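Long-range contacts in putative ABC type-2 transporter (Thermotoga maritima MSB8, PDB 3CNI), which is probably a membrane component of an ABC-type transporter, of which this chain is a calcium-binding alpha/beta domain, its transported substrate being unknown: residues A24-K29 with V107-F112; P57-I62 with V81-G86. One frame throughout, in Å; residues are numbered along the deposited sequence. Where two conformers were deposited one is given.

Contact 1: A24-K29 with V107-F112. With CA (calcium ion), chain C.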
# COMPACT_ATOMS: atom_id res chain seq x y z
N ALA A 24 18.86 4.39 6.91
CA ALA A 24 17.87 4.69 7.99
C ALA A 24 17.56 6.17 8.08
O ALA A 24 16.43 6.57 8.17
CB ALA A 24 18.39 4.24 9.37
N GLU A 25 18.60 6.98 8.20
CA GLU A 25 18.38 8.46 8.23
C GLU A 25 17.52 8.96 7.08
O GLU A 25 16.68 9.86 7.21
CB GLU A 25 19.65 9.24 8.28
CG GLU A 25 20.43 8.96 9.51
CD GLU A 25 21.71 9.75 9.55
OE1 GLU A 25 21.95 10.51 8.59
OE2 GLU A 25 22.49 9.62 10.53
N LEU A 26 17.71 8.28 5.95
CA LEU A 26 17.08 8.65 4.72
C LEU A 26 15.61 8.26 4.69
O LEU A 26 14.78 8.96 4.17
CB LEU A 26 17.82 7.99 3.57
CG LEU A 26 17.64 8.60 2.21
CD1 LEU A 26 16.16 8.45 1.87
CD2 LEU A 26 18.20 10.04 2.19
N ALA A 27 15.32 7.14 5.33
CA ALA A 27 13.97 6.68 5.49
C ALA A 27 13.22 7.69 6.38
O ALA A 27 12.15 8.15 6.08
CB ALA A 27 13.94 5.28 6.09
N GLU A 28 13.84 8.08 7.46
CA GLU A 28 13.25 9.01 8.39
C GLU A 28 12.87 10.32 7.72
O GLU A 28 11.80 10.89 7.93
CB GLU A 28 14.26 9.35 9.47
CG GLU A 28 13.62 10.30 10.44
CD GLU A 28 14.49 10.82 11.55
OE1 GLU A 28 15.49 10.22 11.96
OE2 GLU A 28 14.13 11.88 12.03
N LYS A 29 13.84 10.82 6.94
CA LYS A 29 13.69 12.04 6.15
C LYS A 29 12.56 11.96 5.13
O LYS A 29 11.77 12.88 4.94
CB LYS A 29 14.97 12.36 5.39
CG LYS A 29 16.15 12.86 6.21
CD LYS A 29 17.34 13.25 5.26
CE LYS A 29 17.34 14.72 4.89
NZ LYS A 29 17.89 15.44 6.08
N VAL A 107 9.55 3.46 -2.92
CA VAL A 107 9.96 4.17 -4.12
C VAL A 107 11.14 5.17 -3.83
O VAL A 107 12.12 5.29 -4.58
CB VAL A 107 8.73 4.91 -4.81
CG1 VAL A 107 9.22 5.79 -6.01
CG2 VAL A 107 7.67 3.93 -5.28
N GLN A 108 11.04 5.88 -2.71
CA GLN A 108 12.04 6.87 -2.36
C GLN A 108 13.31 6.23 -1.81
O GLN A 108 14.26 6.94 -1.47
CB GLN A 108 11.53 7.90 -1.37
CG GLN A 108 10.37 8.76 -1.85
CD GLN A 108 9.74 9.62 -0.73
OE1 GLN A 108 10.33 10.59 -0.30
NE2 GLN A 108 8.55 9.23 -0.26
N LEU A 109 13.39 4.90 -1.81
CA LEU A 109 14.62 4.22 -1.34
C LEU A 109 15.40 3.64 -2.49
O LEU A 109 16.55 3.22 -2.34
CB LEU A 109 14.29 3.09 -0.34
CG LEU A 109 13.76 3.40 1.07
CD1 LEU A 109 13.36 2.09 1.86
CD2 LEU A 109 14.71 4.23 1.89
N ALA A 110 14.73 3.59 -3.64
CA ALA A 110 15.12 2.70 -4.72
C ALA A 110 16.50 2.93 -5.28
O ALA A 110 17.22 1.98 -5.56
CB ALA A 110 14.06 2.70 -5.83
N SER A 111 16.88 4.18 -5.47
CA SER A 111 18.17 4.56 -6.07
C SER A 111 19.31 4.01 -5.26
O SER A 111 20.48 3.84 -5.77
CB SER A 111 18.37 6.08 -6.08
OG SER A 111 17.77 6.70 -7.19
N PHE A 112 19.02 3.76 -3.98
CA PHE A 112 20.05 3.36 -3.06
C PHE A 112 20.23 1.83 -3.15
O PHE A 112 21.18 1.26 -2.64
CB PHE A 112 19.72 3.88 -1.65
CG PHE A 112 19.04 5.29 -1.62
CD1 PHE A 112 18.00 5.56 -0.76
CD2 PHE A 112 19.47 6.31 -2.44
CE1 PHE A 112 17.39 6.81 -0.73
CE2 PHE A 112 18.88 7.56 -2.40
CZ PHE A 112 17.84 7.79 -1.55
CA CA C . 24.81 10.56 9.87
O HOH W 1 24.81 8.13 9.50
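Leu-26 on helix 22-32 meets Phe-112 and Leu-109 of the turn that follows helix 89-107. Methyl CD2 of Leu-109 reaches the helix between two side chains, 4.4 Å from Ala-27 CB and a looser 4.5 Å from Leu-26 CD1. The CD1 methyl of Leu-26 also touches the turn backbone, 4.1 Å from Gln-108 O, a van der Waals contact. Its third neighbour is Phe-112: in the conformer given, CE1 lies 3.3 Å from Leu-26 CD1, with the two side chains crossing at about a right angle and the methyl oblique to the ring. Phe-112 was modelled in two conformers, so this closeness is doubtful in detail. With chi1 of Leu-26 at -160°, CG lies roughly trans to the backbone N and the CD1 methyl meets Phe-112 and the turn. The contact is small, about 150 Å² in all, and made by apolar side chains apart from the touch on Gln-108 O.

Behind it, the second segment folds as a type I turn from Val-107 to Ala-110, with Ala-110 N hydrogen-bonded to Val-107 O, and Phe-112 N to Leu-109 O. With the turn folded this way, the side chains of Leu-109 and Phe-112 both reach helix 22-32. Leu-89 of the second subunit packs on Ala-110 and Ser-111. On the helix, Glu-28 OE1 forms a salt bridge with Arg-17, and Ala-24 N is hydrogen-bonded to Ser-67 OG. Glu-25 has no share in the packing; its OE2 binds a calcium ion at 2.6 Å, which also takes a water. The arrangement belongs to an alpha/beta layer: helix 22-32 is the crossover of a beta-alpha-beta unit joining parallel strands 12-17 and 36-41, here flanked by the exit of the long helix 89-107.

Contact 2: P57-I62 with V81-G86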
# COMPACT_ATOMS: atom_id res chain seq x y z
N PRO A 57 -2.39 8.93 15.19
CA PRO A 57 -2.70 7.52 14.91
C PRO A 57 -1.52 6.52 14.90
O PRO A 57 -1.76 5.35 15.05
CB PRO A 57 -3.33 7.56 13.48
CG PRO A 57 -2.62 8.79 12.82
CD PRO A 57 -2.33 9.76 13.98
N ALA A 58 -0.27 6.92 14.69
CA ALA A 58 0.79 5.92 14.49
C ALA A 58 2.13 6.41 14.91
O ALA A 58 2.42 7.59 14.80
CB ALA A 58 0.86 5.54 13.00
N ILE A 59 2.94 5.45 15.36
CA ILE A 59 4.41 5.57 15.47
C ILE A 59 5.01 4.64 14.44
O ILE A 59 4.64 3.51 14.39
CB ILE A 59 4.96 5.13 16.86
CG1 ILE A 59 4.23 5.85 18.00
CG2 ILE A 59 6.47 5.34 16.93
CD1 ILE A 59 4.61 5.36 19.39
N ILE A 60 5.93 5.14 13.62
CA ILE A 60 6.75 4.35 12.70
C ILE A 60 8.15 4.15 13.30
O ILE A 60 8.78 5.08 13.72
CB ILE A 60 6.79 5.02 11.31
CG1 ILE A 60 5.36 4.96 10.68
CG2 ILE A 60 7.74 4.34 10.42
CD1 ILE A 60 5.13 5.86 9.44
N VAL A 61 8.56 2.91 13.49
CA VAL A 61 9.86 2.63 14.08
C VAL A 61 10.79 2.08 13.04
O VAL A 61 10.48 1.08 12.34
CB VAL A 61 9.79 1.66 15.34
CG1 VAL A 61 11.22 1.46 15.95
CG2 VAL A 61 8.76 2.17 16.37
N ILE A 62 11.93 2.77 12.93
CA ILE A 62 13.09 2.31 12.13
C ILE A 62 14.06 1.66 13.11
O ILE A 62 14.83 2.36 13.75
CB ILE A 62 13.79 3.46 11.32
CG1 ILE A 62 12.76 4.20 10.45
CG2 ILE A 62 14.92 2.92 10.35
CD1 ILE A 62 13.06 5.70 10.27
N VAL A 81 3.20 1.08 14.98
CA VAL A 81 2.29 0.93 16.12
C VAL A 81 1.14 1.90 15.93
O VAL A 81 1.34 3.11 15.82
CB VAL A 81 2.99 1.22 17.48
CG1 VAL A 81 2.12 0.79 18.65
CG2 VAL A 81 4.37 0.53 17.52
N TRP A 82 -0.05 1.34 15.85
CA TRP A 82 -1.24 2.14 15.60
C TRP A 82 -2.00 2.38 16.85
O TRP A 82 -2.08 1.52 17.67
CB TRP A 82 -2.17 1.43 14.61
CG TRP A 82 -1.61 1.13 13.25
CD1 TRP A 82 -1.01 -0.04 12.84
CD2 TRP A 82 -1.70 1.96 12.10
NE1 TRP A 82 -0.71 0.04 11.53
CE2 TRP A 82 -1.12 1.26 11.04
CE3 TRP A 82 -2.24 3.23 11.85
CZ2 TRP A 82 -1.04 1.79 9.74
CZ3 TRP A 82 -2.13 3.75 10.57
CH2 TRP A 82 -1.57 3.02 9.53
N TYR A 83 -2.54 3.58 16.97
CA TYR A 83 -3.32 3.98 18.15
C TYR A 83 -4.73 4.33 17.70
O TYR A 83 -5.05 5.49 17.32
CB TYR A 83 -2.70 5.17 18.87
CG TYR A 83 -1.40 4.79 19.54
CD1 TYR A 83 -1.34 4.64 20.92
CD2 TYR A 83 -0.26 4.54 18.78
CE1 TYR A 83 -0.18 4.25 21.53
CE2 TYR A 83 0.92 4.17 19.40
CZ TYR A 83 0.94 4.02 20.77
OH TYR A 83 2.08 3.64 21.42
N LEU A 84 -5.56 3.30 17.75
CA LEU A 84 -6.96 3.44 17.42
C LEU A 84 -7.77 3.74 18.67
O LEU A 84 -7.66 3.08 19.70
CB LEU A 84 -7.50 2.18 16.73
CG LEU A 84 -6.72 1.69 15.52
CD1 LEU A 84 -7.52 0.45 14.97
CD2 LEU A 84 -6.48 2.80 14.49
N ARG A 85 -8.51 4.83 18.56
CA ARG A 85 -9.38 5.28 19.63
C ARG A 85 -10.77 5.37 19.08
O ARG A 85 -11.48 6.31 19.32
CB ARG A 85 -8.96 6.66 20.09
CG ARG A 85 -7.57 6.73 20.71
CD ARG A 85 -6.91 8.09 20.54
NE ARG A 85 -5.49 8.05 20.91
CZ ARG A 85 -4.49 8.19 20.05
NH1 ARG A 85 -4.72 8.41 18.77
NH2 ARG A 85 -3.24 8.15 20.49
N GLY A 86 -11.13 4.40 18.29
CA GLY A 86 -12.33 4.48 17.50
C GLY A 86 -12.16 3.69 16.22
O GLY A 86 -11.03 3.46 15.74
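Pro-57 to Ile-59 pair with Val-81 to Tyr-83 as neighbours in the mixed beta-sheet of this alpha/beta domain, the axes of segments 58-62 and 81-84 running antiparallel at 177°. Ile-59 and Val-81 form a hydrogen-bonded pair: Ile-59 N gives to Val-81 O at 2.9 Å, and Val-81 N returns a bond of equal length to Ile-59 O. A shorter bond, 2.7 Å from Tyr-83 N to Pro-57 O, extends the ladder; its donor sits 37° out of the carbonyl plane.

Tyr-83 leaves its strand with CG trans to the carbonyl carbon (chi1 -69°), a setting that brings the ring beside the Ile-59 side chain, which it meets at a slant. Its CB passes 3.9 Å from Pro-57 O, and that same oxygen stays at the ring edge, near the plane, beside CD2. Farther out, CE2 meets the Ile-59 chain, 3.9 Å from CD1 and scarcely farther from CG1. At the tip, OH lies 3.7 Å from Ile-59 CD1, while its polar partner is Glu-48 OE2 on helix 44-54. The ring also stacks with Tyr-134 of strand 127-135, and Val-51 packs against both Tyr-83 and Ile-59. A leucine in place of Tyr-83 would probably leave Glu-48 without this hydroxyl and Tyr-134 without its stacking partner.

Ala-58 and Trp-82, a non-hydrogen-bonded pair, point to the other face, toward helix 89-107. There Ile-98 touches the indole, whose NE1 is hydrogen-bonded to Gln-131 OE1, and the calcium site of Ser-99 and Glu-146 is nearby. Ala-58 CB sits above one face of the indole, displaced toward its rim, 4.0 Å from Trp-82 CE3.

How the contacts relate
From the N terminus, strand 12-17 leads into helix 22-32, which carries the first half of contact 1. The chain then runs through strand 36-41 and helix 44-54 to strand 58-62, and after helix 66-72 it returns along strand 76-84, closing contact 2 as a short loop. Only after helix 89-107 does 107-112 come back to 24-29, so the long loop of contact 1 encloses the whole of contact 2; the two do not cross. Contact 1 joins helix to turn, contact 2 strand to strand. Their centres are 21 Å apart, yet they meet where Ile-62 packs against Ala-24, Ala-27 and Glu-28, joining helix layer to sheet.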